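Local coordinates for protein hypothetical glycoside hydrolase (Parabacteroides distasonis, PDB 3TAW) that is of unknown function but resembles the glycoside hydrolases of the beta-fructosidase clan, built as a five-bladed beta-propeller, at residues Leu181-Lys186 and Pro250-Lys255; Ile123-Asp128 and Lys189-Lys194; Gly257-Tyr262 and Gln285-Val290; Ala55-Gly60 and Gly326-Arg331. All blocks are in the same frame, centred on the assembly; numbering follows the deposited sequence. Where two conformers were deposited one is given.

Contact 1 (Leu181-Lys186 and Pro250-Lys255); sequences LVTTLK and PAILTK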
loop_
_atom_site.group_PDB
_atom_site.type_symbol
_atom_site.label_atom_id
_atom_site.label_comp_id
_atom_site.label_asym_id
_atom_site.label_seq_id
_atom_site.Cartn_x
_atom_site.Cartn_y
_atom_site.Cartn_z
ATOM N N LEU A 181 2.270 6.229 -5.476
ATOM C CA LEU A 181 2.332 7.507 -6.168
ATOM C C LEU A 181 3.401 8.398 -5.534
ATOM O O LEU A 181 3.625 8.382 -4.319
ATOM C CB LEU A 181 0.993 8.243 -6.081
ATOM C CG LEU A 181 0.000 7.961 -7.187
ATOM C CD1 LEU A 181 -0.410 6.520 -7.171
ATOM C CD2 LEU A 181 -1.202 8.905 -6.962
ATOM N N VAL A 182 4.035 9.201 -6.359
ATOM C CA VAL A 182 4.989 10.179 -5.846
ATOM C C VAL A 182 4.250 11.385 -5.242
ATOM O O VAL A 182 3.371 11.974 -5.870
ATOM C CB VAL A 182 6.004 10.596 -6.911
ATOM C CG1 VAL A 182 6.865 11.751 -6.403
ATOM C CG2 VAL A 182 6.913 9.397 -7.275
ATOM N N THR A 183 4.644 11.708 -4.009
ATOM C CA THR A 183 4.123 12.819 -3.227
ATOM C C THR A 183 5.312 13.652 -2.753
ATOM O O THR A 183 6.463 13.218 -2.828
ATOM C CB THR A 183 3.353 12.340 -1.970
ATOM O OG1 THR A 183 4.268 11.738 -1.035
ATOM C CG2 THR A 183 2.222 11.364 -2.343
ATOM N N THR A 184 5.015 14.828 -2.216
ATOM C CA THR A 184 6.009 15.618 -1.517
ATOM C C THR A 184 5.327 16.397 -0.403
ATOM O O THR A 184 4.109 16.416 -0.359
ATOM C CB THR A 184 6.750 16.570 -2.475
ATOM O OG1 THR A 184 7.987 16.999 -1.880
ATOM C CG2 THR A 184 5.888 17.774 -2.848
ATOM N N LEU A 185 6.113 17.000 0.494
ATOM C CA LEU A 185 5.547 17.855 1.524
ATOM C C LEU A 185 5.776 19.301 1.162
ATOM O O LEU A 185 6.905 19.719 0.858
ATOM C CB LEU A 185 6.112 17.516 2.906
ATOM C CG LEU A 185 5.290 16.417 3.584
ATOM C CD1 LEU A 185 5.540 15.072 2.935
ATOM C CD2 LEU A 185 5.498 16.366 5.110
ATOM N N LYS A 186 4.682 20.060 1.139
ATOM C CA LYS A 186 4.744 21.502 0.977
ATOM C C LYS A 186 4.372 22.087 2.336
ATOM O O LYS A 186 3.205 22.075 2.731
ATOM C CB LYS A 186 3.820 21.948 -0.152
ATOM C CG LYS A 186 4.427 21.633 -1.523
ATOM C CD LYS A 186 3.592 22.119 -2.678
ATOM C CE LYS A 186 4.372 21.968 -3.992
ATOM N NZ LYS A 186 3.647 22.522 -5.156
ATOM N N PRO A 250 2.678 5.532 -0.503
ATOM C CA PRO A 250 3.160 6.504 -1.476
ATOM C C PRO A 250 4.611 6.951 -1.241
ATOM O O PRO A 250 5.080 7.049 -0.078
ATOM C CB PRO A 250 2.185 7.678 -1.313
ATOM C CG PRO A 250 0.915 7.019 -0.836
ATOM C CD PRO A 250 1.409 5.964 0.110
ATOM N N ALA A 251 5.316 7.160 -2.350
ATOM C CA ALA A 251 6.695 7.603 -2.340
ATOM C C ALA A 251 6.752 9.083 -1.980
ATOM O O ALA A 251 5.779 9.823 -2.186
ATOM C CB ALA A 251 7.343 7.374 -3.713
ATOM N N ILE A 252 7.913 9.499 -1.470
ATOM C CA ILE A 252 8.133 10.855 -0.974
ATOM C C ILE A 252 9.330 11.521 -1.652
ATOM O O ILE A 252 10.473 11.089 -1.469
ATOM C CB ILE A 252 8.352 10.884 0.551
ATOM C CG1 ILE A 252 7.172 10.216 1.264
ATOM C CG2 ILE A 252 8.481 12.324 1.026
ATOM C CD1 ILE A 252 7.271 10.191 2.780
ATOM N N LEU A 253 9.052 12.593 -2.393
ATOM C CA LEU A 253 10.068 13.371 -3.099
ATOM C C LEU A 253 10.707 14.317 -2.100
ATOM O O LEU A 253 10.035 15.215 -1.601
ATOM C CB LEU A 253 9.421 14.159 -4.243
ATOM C CG LEU A 253 10.209 15.247 -4.957
ATOM C CD1 LEU A 253 11.432 14.661 -5.589
ATOM C CD2 LEU A 253 9.297 15.959 -6.014
ATOM N N THR A 254 11.987 14.109 -1.806
ATOM C CA THR A 254 12.733 14.970 -0.897
ATOM C C THR A 254 13.852 15.627 -1.684
ATOM O O THR A 254 14.111 15.266 -2.845
ATOM C CB THR A 254 13.347 14.177 0.299
ATOM O OG1 THR A 254 14.455 13.390 -0.161
ATOM C CG2 THR A 254 12.301 13.227 1.000
ATOM N N LYS A 255 14.549 16.581 -1.058
ATOM C CA LYS A 255 15.738 17.175 -1.705
ATOM C C LYS A 255 16.840 16.161 -2.007
ATOM O O LYS A 255 17.688 16.389 -2.908
ATOM C CB LYS A 255 16.319 18.290 -0.826
ATOM C CG LYS A 255 15.415 19.487 -0.702
ATOM C CD LYS A 255 15.243 20.238 -2.009
ATOM C CE LYS A 255 14.193 21.319 -1.888
ATOM N NZ LYS A 255 13.906 21.984 -3.190
#
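A251 O is gripped twice by one residue. T183 N reaches A251 O at 2.9 Å, and T183 OG1 reaches A251 O at 2.7 Å. The two donors come from opposite faces of the carbonyl plane. T183 OG1 is set between its own backbone N and carbonyl carbon (chi1 68°), which turns the hydroxyl back to the same acceptor. Q190 NE2 is also bonded to this hydroxyl, so its rotation should be well fixed. Further along, L253 N points almost straight at T183 O, 2.7 Å away with 171° at the hydrogen. T184 OG1 then gives its proton to L253 O at 2.7 Å. At the other end the bond from A251 N to L181 O is weak.

Packing follows on both faces. V182 splits its branches: CG2 rests on A251 CB, and CG1 sits 4.1 Å from L253 CB. On the other face, T183 CG2 touches P250 CB at 3.8 Å. F356 lies against T184, L185 and I252. The pairs V182-A251 and T183-I252 are parallel. Parallel pairing of strands 179-186 and 244-254 fits the innermost strands of two successive blades in a beta-propeller.

Contact 2 (Ile123-Asp128 and Lys189-Lys194); sequences IAMTED and KQVIAK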
loop_
_atom_site.group_PDB
_atom_site.type_symbol
_atom_site.label_atom_id
_atom_site.label_comp_id
_atom_site.label_asym_id
_atom_site.label_seq_id
_atom_site.Cartn_x
_atom_site.Cartn_y
_atom_site.Cartn_z
ATOM N N ILE A 123 -3.492 5.489 -0.598
ATOM C CA ILE A 123 -4.136 6.776 -0.822
ATOM C C ILE A 123 -3.111 7.888 -0.826
ATOM O O ILE A 123 -2.231 7.921 0.026
ATOM C CB ILE A 123 -5.178 7.091 0.258
ATOM C CG1 ILE A 123 -6.293 6.035 0.218
ATOM C CG2 ILE A 123 -5.758 8.525 0.090
ATOM C CD1 ILE A 123 -7.217 6.085 1.410
ATOM N N ALA A 124 -3.267 8.816 -1.761
ATOM C CA ALA A 124 -2.569 10.100 -1.707
ATOM C C ALA A 124 -3.540 11.183 -2.168
ATOM O O ALA A 124 -4.577 10.889 -2.782
ATOM C CB ALA A 124 -1.294 10.122 -2.576
HETATM N N MSE A 125 -3.205 12.421 -1.864
HETATM C CA MSE A 125 -4.121 13.543 -2.130
HETATM C C MSE A 125 -3.492 14.589 -3.036
HETATM O O MSE A 125 -2.336 14.947 -2.843
HETATM C CB MSE A 125 -4.520 14.220 -0.819
HETATM C CG MSE A 125 -5.662 15.170 -0.974
HETATM SE SE MSE A 125 -5.884 16.280 0.636
HETATM C CE MSE A 125 -4.289 17.424 0.416
ATOM N N THR A 126 -4.258 15.115 -3.991
ATOM C CA THR A 126 -3.775 16.220 -4.834
ATOM C C THR A 126 -3.817 17.536 -4.086
ATOM O O THR A 126 -4.436 17.634 -3.023
ATOM C CB THR A 126 -4.591 16.375 -6.120
ATOM O OG1 THR A 126 -5.919 16.787 -5.794
ATOM C CG2 THR A 126 -4.630 15.063 -6.886
ATOM N N GLU A 127 -3.138 18.540 -4.630
ATOM C CA GLU A 127 -3.127 19.857 -4.020
ATOM C C GLU A 127 -4.532 20.433 -3.946
ATOM O O GLU A 127 -4.809 21.189 -3.033
ATOM C CB GLU A 127 -2.211 20.827 -4.776
ATOM C CG GLU A 127 -0.762 20.438 -4.735
ATOM C CD GLU A 127 0.174 21.469 -5.326
ATOM O OE1 GLU A 127 -0.286 22.553 -5.714
ATOM O OE2 GLU A 127 1.384 21.200 -5.408
ATOM N N ASP A 128 -5.401 20.091 -4.896
ATOM C CA ASP A 128 -6.775 20.613 -4.877
ATOM C C ASP A 128 -7.747 19.744 -4.083
ATOM O O ASP A 128 -8.973 19.954 -4.135
ATOM C CB ASP A 128 -7.286 20.908 -6.297
ATOM C CG ASP A 128 -7.707 19.677 -7.069
ATOM O OD1 ASP A 128 -7.328 18.540 -6.714
ATOM O OD2 ASP A 128 -8.438 19.841 -8.076
ATOM N N LYS A 189 2.092 19.784 4.491
ATOM C CA LYS A 189 1.010 19.218 3.686
ATOM C C LYS A 189 1.556 18.241 2.643
ATOM O O LYS A 189 2.322 18.628 1.773
ATOM C CB LYS A 189 0.245 20.353 3.020
ATOM C CG LYS A 189 -0.958 19.926 2.234
ATOM C CD LYS A 189 -1.494 21.095 1.444
ATOM C CE LYS A 189 -2.831 20.801 0.818
ATOM N NZ LYS A 189 -3.322 22.114 0.189
ATOM N N GLN A 190 1.127 16.988 2.723
ATOM C CA GLN A 190 1.594 15.943 1.810
ATOM C C GLN A 190 0.655 15.819 0.613
ATOM O O GLN A 190 -0.533 15.507 0.767
ATOM C CB GLN A 190 1.726 14.614 2.530
ATOM C CG GLN A 190 2.407 13.534 1.665
ATOM C CD GLN A 190 2.851 12.314 2.455
ATOM O OE1 GLN A 190 2.507 12.185 3.638
ATOM N NE2 GLN A 190 3.630 11.409 1.817
ATOM N N VAL A 191 1.200 16.118 -0.570
ATOM C CA VAL A 191 0.423 16.149 -1.806
ATOM C C VAL A 191 1.114 15.412 -2.946
ATOM O O VAL A 191 2.351 15.343 -3.016
ATOM C CB VAL A 191 0.167 17.610 -2.276
ATOM C CG1 VAL A 191 -0.696 18.380 -1.259
ATOM C CG2 VAL A 191 1.483 18.360 -2.502
ATOM N N ILE A 192 0.298 14.884 -3.848
ATOM C CA ILE A 192 0.791 14.264 -5.083
ATOM C C ILE A 192 1.646 15.309 -5.842
ATOM O O ILE A 192 1.299 16.494 -5.916
ATOM C CB ILE A 192 -0.378 13.697 -5.912
ATOM C CG1 ILE A 192 -1.025 12.532 -5.173
ATOM C CG2 ILE A 192 0.088 13.288 -7.320
ATOM C CD1 ILE A 192 -2.456 12.146 -5.709
ATOM N N ALA A 193 2.803 14.856 -6.334
ATOM C CA ALA A 193 3.800 15.712 -6.961
ATOM C C ALA A 193 4.154 15.178 -8.321
ATOM O O ALA A 193 4.524 13.994 -8.443
ATOM C CB ALA A 193 5.054 15.742 -6.100
ATOM N N LYS A 194 4.104 16.042 -9.326
ATOM C CA LYS A 194 4.593 15.672 -10.663
ATOM C C LYS A 194 6.105 15.581 -10.672
ATOM O O LYS A 194 6.787 16.286 -9.924
ATOM C CB LYS A 194 4.152 16.708 -11.709
ATOM C CG LYS A 194 2.663 16.694 -11.961
ATOM C CD LYS A 194 2.251 17.807 -12.920
ATOM C CE LYS A 194 0.794 17.678 -13.348
ATOM N NZ LYS A 194 0.480 18.760 -14.333
HETATM O O HOH W 1 -0.987 12.851 -0.157
HETATM O O HOH W 2 -1.283 17.419 -6.605
HETATM O O HOH W 3 2.580 18.991 -5.957
HETATM O O HOH W 4 -6.238 20.764 -0.123
#
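A124 CB sits against I192 CG1 at 3.6 Å. The isoleucine side chain lies across the end of strand 117-125, and V132 and L216 also touch it.

M125, a selenomethionine, makes the direct backbone bond. I192 N gives its proton to M125 O at 2.8 Å, from a position tilted out of the carbonyl plane. V191 CA also approaches M125 O, as a CA-H...O contact. One water links the backbones: it accepts from M125 N and donates to Q190 O. The side chain of M125 is bent at its last torsion (chi3 72°). This brings CE to 3.7 Å from K189 CE, with the two chains crossing at about a right angle. CE also lies near V191 CG1.

The strands themselves cross at 100° and form no beta bridge. They belong to different blades of the propeller: strand 117-125 opens one antiparallel blade, while strand 189-192 is the hairpin partner of strand 179-186 in the next.

T126 adds its methyl, with CG2 at 3.8 Å from I192 CD1. Its hydroxyl is bonded to T130 N in its own turn.

E127 lays its CG against V191 CG2 at 3.8 Å. Its carboxylate is occupied by a salt bridge from E127 OE2 to K186 NZ. Two waters meet at I192 O, and both donate to it. One accepts from E127 N; the other donates to E127 OE2 at 2.6 Å. A weak water link joins E127 O to K189 NZ.

Contact 3 (Gly257-Tyr262 and Gln285-Val290); sequences GIVLLY and QALFDV. With EDO (1,2-ethanediol), chain H; EDO (1,2-ethanediol), chain S.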
loop_
_atom_site.group_PDB
_atom_site.type_symbol
_atom_site.label_atom_id
_atom_site.label_comp_id
_atom_site.label_asym_id
_atom_site.label_seq_id
_atom_site.Cartn_x
_atom_site.Cartn_y
_atom_site.Cartn_z
ATOM N N GLY A 257 16.302 12.936 -2.880
ATOM C CA GLY A 257 15.808 11.907 -3.785
ATOM C C GLY A 257 14.388 11.500 -3.455
ATOM O O GLY A 257 13.793 11.994 -2.466
ATOM N N ILE A 258 13.848 10.594 -4.264
ATOM C CA ILE A 258 12.500 10.080 -4.046
ATOM C C ILE A 258 12.619 8.832 -3.184
ATOM O O ILE A 258 13.265 7.860 -3.570
ATOM C CB ILE A 258 11.768 9.792 -5.360
ATOM C CG1 ILE A 258 11.653 11.061 -6.214
ATOM C CG2 ILE A 258 10.373 9.204 -5.078
ATOM C CD1 ILE A 258 11.318 10.805 -7.687
ATOM N N VAL A 259 12.033 8.885 -1.996
ATOM C CA VAL A 259 12.110 7.794 -1.044
ATOM C C VAL A 259 10.927 6.851 -1.259
ATOM O O VAL A 259 9.782 7.284 -1.234
ATOM C CB VAL A 259 12.094 8.318 0.412
ATOM C CG1 VAL A 259 12.186 7.154 1.395
ATOM C CG2 VAL A 259 13.252 9.315 0.637
ATOM N N LEU A 260 11.224 5.565 -1.461
ATOM C CA LEU A 260 10.203 4.538 -1.621
ATOM C C LEU A 260 10.319 3.509 -0.513
ATOM O O LEU A 260 11.325 2.818 -0.417
ATOM C CB LEU A 260 10.336 3.854 -2.983
ATOM C CG LEU A 260 9.413 2.670 -3.274
ATOM C CD1 LEU A 260 7.936 3.169 -3.376
ATOM C CD2 LEU A 260 9.864 1.842 -4.543
ATOM N N LEU A 261 9.302 3.431 0.342
ATOM C CA LEU A 261 9.183 2.353 1.297
ATOM C C LEU A 261 8.553 1.156 0.583
ATOM O O LEU A 261 7.576 1.293 -0.156
ATOM C CB LEU A 261 8.328 2.767 2.501
ATOM C CG LEU A 261 9.003 3.525 3.648
ATOM C CD1 LEU A 261 9.659 4.846 3.195
ATOM C CD2 LEU A 261 8.045 3.822 4.812
ATOM N N TYR A 262 9.131 -0.018 0.796
ATOM C CA TYR A 262 8.648 -1.231 0.128
ATOM C C TYR A 262 8.814 -2.432 1.042
ATOM O O TYR A 262 9.453 -2.348 2.100
ATOM C CB TYR A 262 9.349 -1.393 -1.227
ATOM C CG TYR A 262 10.792 -1.832 -1.159
ATOM C CD1 TYR A 262 11.827 -0.898 -1.031
ATOM C CD2 TYR A 262 11.144 -3.182 -1.231
ATOM C CE1 TYR A 262 13.128 -1.290 -0.970
ATOM C CE2 TYR A 262 12.466 -3.583 -1.178
ATOM C CZ TYR A 262 13.459 -2.631 -1.047
ATOM O OH TYR A 262 14.770 -3.001 -0.990
ATOM N N GLN A 285 13.762 0.306 2.105
ATOM C CA GLN A 285 13.612 1.600 1.441
ATOM C C GLN A 285 14.576 1.739 0.296
ATOM O O GLN A 285 15.701 1.265 0.359
ATOM C CB GLN A 285 13.790 2.781 2.422
ATOM C CG GLN A 285 12.777 2.731 3.573
ATOM C CD GLN A 285 12.807 3.931 4.462
ATOM O OE1 GLN A 285 13.257 5.019 4.063
ATOM N NE2 GLN A 285 12.272 3.767 5.674
ATOM N N ALA A 286 14.104 2.368 -0.770
ATOM C CA ALA A 286 14.934 2.729 -1.907
ATOM C C ALA A 286 14.884 4.234 -2.112
ATOM O O ALA A 286 13.950 4.896 -1.665
ATOM C CB ALA A 286 14.471 2.012 -3.163
ATOM N N LEU A 287 15.874 4.745 -2.832
ATOM C CA LEU A 287 16.015 6.160 -3.133
ATOM C C LEU A 287 16.252 6.306 -4.622
ATOM O O LEU A 287 17.143 5.653 -5.180
ATOM C CB LEU A 287 17.201 6.744 -2.373
ATOM C CG LEU A 287 17.383 8.255 -2.415
ATOM C CD1 LEU A 287 16.211 8.889 -1.618
ATOM C CD2 LEU A 287 18.762 8.664 -1.860
ATOM N N PHE A 288 15.458 7.153 -5.275
ATOM C CA PHE A 288 15.635 7.436 -6.690
ATOM C C PHE A 288 15.981 8.896 -6.919
ATOM O O PHE A 288 15.665 9.775 -6.110
ATOM C CB PHE A 288 14.356 7.109 -7.475
ATOM C CG PHE A 288 14.017 5.644 -7.495
ATOM C CD1 PHE A 288 14.524 4.832 -8.471
ATOM C CD2 PHE A 288 13.212 5.078 -6.504
ATOM C CE1 PHE A 288 14.229 3.473 -8.484
ATOM C CE2 PHE A 288 12.916 3.712 -6.524
ATOM C CZ PHE A 288 13.436 2.928 -7.513
ATOM N N ASP A 289 16.647 9.156 -8.024
ATOM C CA ASP A 289 17.026 10.512 -8.374
ATOM C C ASP A 289 15.778 11.371 -8.710
ATOM O O ASP A 289 14.833 10.886 -9.311
ATOM C CB ASP A 289 17.984 10.465 -9.544
ATOM C CG ASP A 289 18.463 11.833 -9.957
ATOM O OD1 ASP A 289 19.395 12.344 -9.283
ATOM O OD2 ASP A 289 17.927 12.350 -10.971
ATOM N N VAL A 290 15.782 12.636 -8.309
ATOM C CA VAL A 290 14.630 13.512 -8.525
ATOM C C VAL A 290 14.397 13.892 -9.987
ATOM O O VAL A 290 13.257 14.192 -10.376
ATOM C CB VAL A 290 14.697 14.789 -7.652
ATOM C CG1 VAL A 290 14.803 14.412 -6.170
ATOM C CG2 VAL A 290 15.851 15.693 -8.091
HETATM C C1 EDO H . 18.624 14.047 -5.638
HETATM O O1 EDO H . 18.218 13.367 -6.824
HETATM C C2 EDO H . 20.012 13.606 -5.206
HETATM O O2 EDO H . 20.914 13.827 -6.302
HETATM C C1 EDO S . 11.746 16.963 -11.659
HETATM O O1 EDO S . 10.365 17.350 -11.764
HETATM C C2 EDO S . 12.243 17.178 -10.237
HETATM O O2 EDO S . 11.500 16.337 -9.343
HETATM O O HOH W 5 15.865 -1.792 1.346
#
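I258 N donates to F288 O at 2.7 Å, with 164° at the hydrogen. F288 N returns a bond to I258 O. L260 and A286 repeat the exchange: L260 N meets A286 O at 2.8 Å, nearly straight at 176°, and A286 N answers to L260 O. These are the hydrogen-bonded pairs of an antiparallel sheet. V259-L287 and L261-Q285 are the non-hydrogen-bonded pairs between and beside them.

One face carries I258, L260, A286 and F288. Here L260 CD2 meets the edge of the F288 ring, 4.1 Å from CE2. The other face carries V259, L261, Q285 and L287. Q285 and L261 lie side by side and point the same way, with L261 CD1 at 3.5 Å from Q285 CD. V259 CG2 packs on L287 CD1 at 3.7 Å. The amide end of Q285 is held by L14, whose O is bonded to NE2.

The Y262 ring turns its edge to the partner strand, with A286 N near the ring plane. Its CG stands between the backbone N and the carbonyl carbon (chi1 74°), and this places CE1 3.5 Å from Q285 N. A water donates to Y262 OH and accepts from Q285 N. D241 OD2 also binds this hydroxyl. At the far end, V290 CG1 rests on G257 CA at 3.6 Å. A 1,2-ethanediol bridges V290 N and D289 OD1 through its O1.

Strands 244-254, 257-265, 281-288 and 296-299 form one antiparallel propeller blade. This contact pairs its second and third strands, and F288 stacks on Y202 of strand 199-203.

Contact 4 (Ala55-Gly60 and Gly326-Arg331); sequences ATIYDG and GLVYYR. With EDO (1,2-ethanediol), chain J; EDO (1,2-ethanediol), chain I.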
loop_
_atom_site.group_PDB
_atom_site.type_symbol
_atom_site.label_atom_id
_atom_site.label_comp_id
_atom_site.label_asym_id
_atom_site.label_seq_id
_atom_site.Cartn_x
_atom_site.Cartn_y
_atom_site.Cartn_z
ATOM N N ALA A 55 -3.550 5.062 4.518
ATOM C CA ALA A 55 -3.743 6.140 5.465
ATOM C C ALA A 55 -3.627 7.483 4.788
ATOM O O ALA A 55 -2.877 7.652 3.815
ATOM C CB ALA A 55 -2.734 6.075 6.620
ATOM N N THR A 56 -4.390 8.426 5.297
ATOM C CA THR A 56 -4.328 9.780 4.803
ATOM C C THR A 56 -4.804 10.732 5.906
ATOM O O THR A 56 -5.072 10.310 7.031
ATOM C CB THR A 56 -5.073 9.956 3.448
ATOM O OG1 THR A 56 -4.691 11.197 2.837
ATOM C CG2 THR A 56 -6.623 9.870 3.601
ATOM N N ILE A 57 -4.880 12.014 5.590
ATOM C CA ILE A 57 -5.374 13.039 6.528
ATOM C C ILE A 57 -6.551 13.691 5.848
ATOM O O ILE A 57 -6.465 14.082 4.693
ATOM C CB ILE A 57 -4.291 14.111 6.872
ATOM C CG1 ILE A 57 -3.132 13.427 7.615
ATOM C CG2 ILE A 57 -4.884 15.270 7.736
ATOM C CD1 ILE A 57 -1.939 14.297 7.846
ATOM N N TYR A 58 -7.654 13.798 6.588
ATOM C CA TYR A 58 -8.874 14.429 6.103
ATOM C C TYR A 58 -9.587 15.073 7.296
ATOM O O TYR A 58 -9.717 14.442 8.349
ATOM C CB TYR A 58 -9.779 13.379 5.465
ATOM C CG TYR A 58 -11.130 13.922 5.056
ATOM C CD1 TYR A 58 -11.226 14.922 4.107
ATOM C CD2 TYR A 58 -12.303 13.451 5.627
ATOM C CE1 TYR A 58 -12.436 15.429 3.719
ATOM C CE2 TYR A 58 -13.531 13.953 5.245
ATOM C CZ TYR A 58 -13.591 14.932 4.294
ATOM O OH TYR A 58 -14.812 15.469 3.945
ATOM N N ASP A 59 -10.064 16.303 7.103
ATOM C CA ASP A 59 -10.846 17.017 8.108
ATOM C C ASP A 59 -10.191 16.997 9.484
ATOM O O ASP A 59 -10.845 16.707 10.490
ATOM C CB ASP A 59 -12.289 16.461 8.172
ATOM C CG ASP A 59 -13.282 17.461 8.744
ATOM O OD1 ASP A 59 -12.922 18.616 8.986
ATOM O OD2 ASP A 59 -14.460 17.090 8.925
ATOM N N GLY A 60 -8.892 17.286 9.500
ATOM C CA GLY A 60 -8.132 17.429 10.738
ATOM C C GLY A 60 -7.697 16.140 11.428
ATOM O O GLY A 60 -7.048 16.212 12.468
ATOM N N GLY A 326 0.549 2.512 4.652
ATOM C CA GLY A 326 -0.013 3.830 4.952
ATOM C C GLY A 326 1.025 4.677 5.692
ATOM O O GLY A 326 1.730 4.187 6.561
ATOM N N LEU A 327 1.131 5.953 5.343
ATOM C CA LEU A 327 2.143 6.833 5.927
ATOM C C LEU A 327 1.642 8.266 5.905
ATOM O O LEU A 327 1.272 8.765 4.835
ATOM C CB LEU A 327 3.459 6.705 5.163
ATOM C CG LEU A 327 4.612 7.582 5.653
ATOM C CD1 LEU A 327 4.965 7.292 7.145
ATOM C CD2 LEU A 327 5.849 7.393 4.733
ATOM N N VAL A 328 1.573 8.892 7.077
ATOM C CA VAL A 328 1.139 10.279 7.189
ATOM C C VAL A 328 2.071 11.076 8.100
ATOM O O VAL A 328 2.686 10.528 9.018
ATOM C CB VAL A 328 -0.318 10.416 7.716
ATOM C CG1 VAL A 328 -1.322 9.804 6.723
ATOM C CG2 VAL A 328 -0.474 9.783 9.126
ATOM N N TYR A 329 2.143 12.382 7.847
ATOM C CA TYR A 329 2.841 13.328 8.692
ATOM C C TYR A 329 1.772 14.133 9.428
ATOM O O TYR A 329 1.015 14.895 8.804
ATOM C CB TYR A 329 3.700 14.250 7.829
ATOM C CG TYR A 329 4.553 15.163 8.643
ATOM C CD1 TYR A 329 5.619 14.662 9.366
ATOM C CD2 TYR A 329 4.271 16.523 8.732
ATOM C CE1 TYR A 329 6.416 15.487 10.139
ATOM C CE2 TYR A 329 5.065 17.358 9.500
ATOM C CZ TYR A 329 6.119 16.827 10.207
ATOM O OH TYR A 329 6.921 17.633 10.976
ATOM N N TYR A 330 1.689 13.942 10.742
ATOM C CA TYR A 330 0.558 14.457 11.546
ATOM C C TYR A 330 1.104 14.887 12.894
ATOM O O TYR A 330 1.891 14.162 13.492
ATOM C CB TYR A 330 -0.466 13.350 11.743
ATOM C CG TYR A 330 -1.767 13.775 12.369
ATOM C CD1 TYR A 330 -2.709 14.464 11.637
ATOM C CD2 TYR A 330 -2.075 13.431 13.678
ATOM C CE1 TYR A 330 -3.934 14.847 12.199
ATOM C CE2 TYR A 330 -3.290 13.779 14.254
ATOM C CZ TYR A 330 -4.220 14.499 13.517
ATOM O OH TYR A 330 -5.441 14.881 14.077
ATOM N N ARG A 331 0.711 16.065 13.352
ATOM C CA ARG A 331 1.188 16.580 14.644
ATOM C C ARG A 331 2.711 16.423 14.769
ATOM O O ARG A 331 3.229 15.938 15.763
ATOM C CB ARG A 331 0.471 15.870 15.800
ATOM C CG ARG A 331 -1.009 16.076 15.799
ATOM C CD ARG A 331 -1.707 15.260 16.932
ATOM N NE ARG A 331 -1.237 15.647 18.266
ATOM C CZ ARG A 331 -1.708 15.137 19.405
ATOM N NH1 ARG A 331 -2.682 14.222 19.391
ATOM N NH2 ARG A 331 -1.202 15.536 20.566
HETATM C C1 EDO J . 0.115 18.161 10.285
HETATM O O1 EDO J . -0.770 17.731 11.347
HETATM C C2 EDO J . 1.579 17.882 10.641
HETATM O O2 EDO J . 2.007 18.535 11.855
HETATM C C1 EDO I . -1.135 10.064 2.390
HETATM O O1 EDO I . -1.840 11.279 2.065
HETATM C C2 EDO I . 0.271 10.038 1.765
HETATM O O2 EDO I . 1.053 8.882 2.159
HETATM O O HOH W 6 -0.477 6.745 2.983
#
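Y330 OH to G60 O is the one direct hydrogen bond here, although the two strands run side by side at 36°. No backbone bond joins them. They lie where a five-bladed propeller closes: strand 49-58 belongs to the first blade and strand 322-330 to the last. The join is made by side chains, a water and a bound 1,2-ethanediol.

The tyrosine bond is short, 2.6 Å from Y330 OH to G60 O. The acceptor lies in the plane of the ring, at its edge. The hydroxyl in turn sits in the carbonyl plane, on a lone pair of G60 O. With CG anti to the backbone N (chi1 -171°), the Y330 side chain reaches over to the turn after strand 49-58. I62 and Y335 also pack on it.

Apolar groups fill the middle. I57 CD1 touches the edge of the same ring, 3.9 Å from Y330 CD1, and also approaches Y329 O. The I57 side chain crosses that of V328 obliquely, with CG1 nearest V328 CB. V328 CG1 lies 3.6 Å from T56 CA and near A55 CB. A55 CB also faces the bare G326 CA at 3.9 Å.

Beyond V328, away from the Y330 ring, the polar atoms are bridged. T56 OG1 is 3.0 Å from O1 of the ethanediol, which bonds through its O2 to L327 O at 2.7 Å. One water, also hydrogen-bonded to ethanediol O2, donates to A55 O at 2.7 Å and accepts from L327 N at 3.0 Å.

Overall arrangement
Contacts 1 and 3 lie in one mixed sheet, and contact 2 reaches it through strand 189-192. The centres of contacts 1 and 2 are about 8 Å apart, those of contacts 1 and 3 about 9 Å. Along the chain, contacts 1 and 2 interleave, and contact 3 follows both. Contact 4 joins an early and a late strand, 49-58 and 322-330, and spans the other three. Its centre lies about 12 Å from that of contact 2 and 20 Å from that of contact 3. L327 touches I252 and L261. Contact 2 joins blades two and three, contact 1 three and four, contact 3 lies within the fourth, and contact 4 closes the ring between first and last.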